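Local coordinates for protein Atg1 tMIT (Kluyveromyces marxianus, PDB 4P1N) that is the tandem MIT region of a serine/threonine protein kinase essential in autophagy, where it is required for autophagosome formation, and involved in cytoplasm-to-vacuole transport, at residues F27-F32 with E104-Y109. Sequence-based numbering, arbitrary orientation.
Sequences FAEMKF and ESLLLY
Tyr109 turns its CG anti to its own carbonyl carbon (chi1 -78°), which swings the ring against the neighbouring helix with the methyl of Ala28 over one face, while the bend of Glu29 at chi2 (-83°) brings its carboxylate back to the phenol. Ala28 CB sits over the centre of the Tyr109 ring, 3.5 Å from the centroid, a CH-pi contact that a residue as small as alanine suits, since its CB also lies against Leu108 CB. At the rim of the ring, Tyr109 OH donates a short 2.5 Å hydrogen bond to Glu29 OE2, reaching it from above the carboxylate plane; Lys156 of helix 137-170 forms a salt bridge with the same oxygen. Tyr109 also forms an offset edge-to-face pair with Phe32, its edge toward the Phe32 face and the planes at 83°. A phenylalanine in place of Tyr109 could keep the ring over Ala28 but would probably leave Glu29 OE2 without its hydroxyl partner, the carboxylate freer to turn though still paired with Lys156.

Leu108 also lays CD1 over the centre of the Phe27 ring, 3.7 Å from the centroid. Serine suits position 105 because its short hydroxyl reaches the backbone: Ser105 OG donates to Ala28 O at 3.1 Å, a carbonyl already accepting the helical bond from Phe32 N. Lys31 is long enough to pack CG on Leu108 CD1 and still carry NZ to Glu104 OE2, a 2.6 Å salt bridge made from above the carboxylate plane. Segments 27-32 and 104-109, on helices 10-33 and 95-129, thus run nearly antiparallel, their axes approaching to 8.3 Å, with helix 137-170 alongside Tyr109, as in the antiparallel three-helix bundle of an MIT domain.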
loop_
_atom_site.group_PDB
_atom_site.type_symbol
_atom_site.label_atom_id
_atom_site.label_comp_id
_atom_site.label_asym_id
_atom_site.label_seq_id
_atom_site.Cartn_x
_atom_site.Cartn_y
_atom_site.Cartn_z
ATOM N N PHE B 27 10.507 -10.155 -2.263
ATOM C CA PHE B 27 11.236 -11.411 -2.520
ATOM C C PHE B 27 10.487 -12.179 -3.580
ATOM O O PHE B 27 11.075 -12.557 -4.577
ATOM C CB PHE B 27 11.431 -12.180 -1.193
ATOM C CG PHE B 27 12.308 -13.416 -1.262
ATOM C CD1 PHE B 27 13.253 -13.621 -2.268
ATOM C CD2 PHE B 27 12.220 -14.362 -0.239
ATOM C CE1 PHE B 27 14.078 -14.761 -2.266
ATOM C CE2 PHE B 27 13.036 -15.484 -0.218
ATOM C CZ PHE B 27 13.983 -15.682 -1.233
ATOM N N ALA B 28 9.184 -12.375 -3.422
ATOM C CA ALA B 28 8.385 -12.988 -4.495
ATOM C C ALA B 28 8.569 -12.328 -5.852
ATOM O O ALA B 28 8.684 -13.023 -6.887
ATOM C CB ALA B 28 6.899 -13.014 -4.161
ATOM N N GLU B 29 8.555 -11.014 -5.873
ATOM C CA GLU B 29 8.734 -10.259 -7.126
ATOM C C GLU B 29 10.100 -10.421 -7.765
ATOM O O GLU B 29 10.208 -10.370 -8.987
ATOM C CB GLU B 29 8.521 -8.764 -6.911
ATOM C CG GLU B 29 7.096 -8.398 -6.623
ATOM C CD GLU B 29 6.291 -8.255 -7.897
ATOM O OE1 GLU B 29 6.658 -7.348 -8.691
ATOM O OE2 GLU B 29 5.292 -9.024 -8.115
ATOM N N MET B 30 11.135 -10.555 -6.942
ATOM C CA MET B 30 12.470 -10.823 -7.450
ATOM C C MET B 30 12.525 -12.241 -8.128
ATOM O O MET B 30 13.188 -12.423 -9.122
ATOM C CB MET B 30 13.487 -10.667 -6.324
ATOM C CG MET B 30 14.923 -11.003 -6.705
ATOM S SD MET B 30 15.226 -12.788 -6.633
ATOM C CE MET B 30 15.971 -12.954 -5.008
ATOM N N LYS B 31 11.791 -13.220 -7.615
ATOM C CA LYS B 31 11.727 -14.526 -8.264
ATOM C C LYS B 31 10.830 -14.445 -9.485
ATOM O O LYS B 31 11.174 -14.965 -10.522
ATOM C CB LYS B 31 11.179 -15.589 -7.335
ATOM C CG LYS B 31 12.018 -15.870 -6.123
ATOM C CD LYS B 31 13.305 -16.546 -6.512
ATOM C CE LYS B 31 14.026 -17.136 -5.315
ATOM N NZ LYS B 31 14.965 -18.166 -5.814
ATOM N N PHE B 32 9.695 -13.765 -9.351
ATOM C CA PHE B 32 8.738 -13.609 -10.429
ATOM C C PHE B 32 9.392 -12.956 -11.651
ATOM O O PHE B 32 9.197 -13.424 -12.772
ATOM C CB PHE B 32 7.555 -12.764 -9.976
ATOM C CG PHE B 32 6.380 -12.790 -10.904
ATOM C CD1 PHE B 32 5.620 -13.933 -11.046
ATOM C CD2 PHE B 32 6.013 -11.663 -11.609
ATOM C CE1 PHE B 32 4.531 -13.973 -11.907
ATOM C CE2 PHE B 32 4.924 -11.681 -12.467
ATOM C CZ PHE B 32 4.165 -12.832 -12.604
ATOM N N GLU B 104 9.035 -21.468 -6.377
ATOM C CA GLU B 104 9.615 -20.562 -5.398
ATOM C C GLU B 104 8.810 -19.273 -5.327
ATOM O O GLU B 104 8.419 -18.852 -4.248
ATOM C CB GLU B 104 11.068 -20.262 -5.711
ATOM C CG GLU B 104 12.017 -21.381 -5.304
ATOM C CD GLU B 104 13.464 -21.200 -5.789
ATOM O OE1 GLU B 104 14.338 -21.977 -5.322
ATOM O OE2 GLU B 104 13.736 -20.323 -6.642
ATOM N N SER B 105 8.517 -18.703 -6.485
ATOM C CA SER B 105 7.733 -17.484 -6.556
ATOM C C SER B 105 6.324 -17.702 -5.976
ATOM O O SER B 105 5.857 -16.926 -5.148
ATOM C CB SER B 105 7.696 -16.939 -7.988
ATOM O OG SER B 105 7.313 -15.554 -7.985
ATOM N N LEU B 106 5.673 -18.783 -6.349
ATOM C CA LEU B 106 4.346 -19.074 -5.858
ATOM C C LEU B 106 4.311 -19.141 -4.361
ATOM O O LEU B 106 3.442 -18.547 -3.749
ATOM C CB LEU B 106 3.860 -20.436 -6.358
ATOM C CG LEU B 106 2.384 -20.650 -6.651
ATOM C CD1 LEU B 106 2.121 -22.159 -6.713
ATOM C CD2 LEU B 106 1.380 -19.953 -5.744
ATOM N N LEU B 107 5.198 -19.949 -3.789
ATOM C CA LEU B 107 5.273 -20.115 -2.351
ATOM C C LEU B 107 5.472 -18.787 -1.607
ATOM O O LEU B 107 4.864 -18.559 -0.548
ATOM C CB LEU B 107 6.410 -21.109 -1.983
ATOM C CG LEU B 107 6.213 -22.556 -2.469
ATOM C CD1 LEU B 107 7.354 -23.424 -1.961
ATOM C CD2 LEU B 107 4.873 -23.107 -2.030
ATOM N N LEU B 108 6.313 -17.920 -2.163
ATOM C CA LEU B 108 6.539 -16.576 -1.602
ATOM C C LEU B 108 5.330 -15.692 -1.744
ATOM O O LEU B 108 5.041 -14.899 -0.845
ATOM C CB LEU B 108 7.765 -15.921 -2.268
ATOM C CG LEU B 108 9.061 -16.679 -1.957
ATOM C CD1 LEU B 108 10.205 -16.156 -2.794
ATOM C CD2 LEU B 108 9.395 -16.639 -0.459
ATOM N N TYR B 109 4.581 -15.807 -2.840
ATOM C CA TYR B 109 3.339 -15.073 -2.921
ATOM C C TYR B 109 2.347 -15.625 -1.891
ATOM O O TYR B 109 1.570 -14.859 -1.336
ATOM C CB TYR B 109 2.709 -15.085 -4.333
ATOM C CG TYR B 109 3.342 -14.144 -5.273
ATOM C CD1 TYR B 109 3.400 -12.767 -4.995
ATOM C CD2 TYR B 109 4.001 -14.608 -6.395
ATOM C CE1 TYR B 109 4.043 -11.881 -5.845
ATOM C CE2 TYR B 109 4.669 -13.721 -7.245
ATOM C CZ TYR B 109 4.702 -12.370 -6.954
ATOM O OH TYR B 109 5.328 -11.529 -7.827
#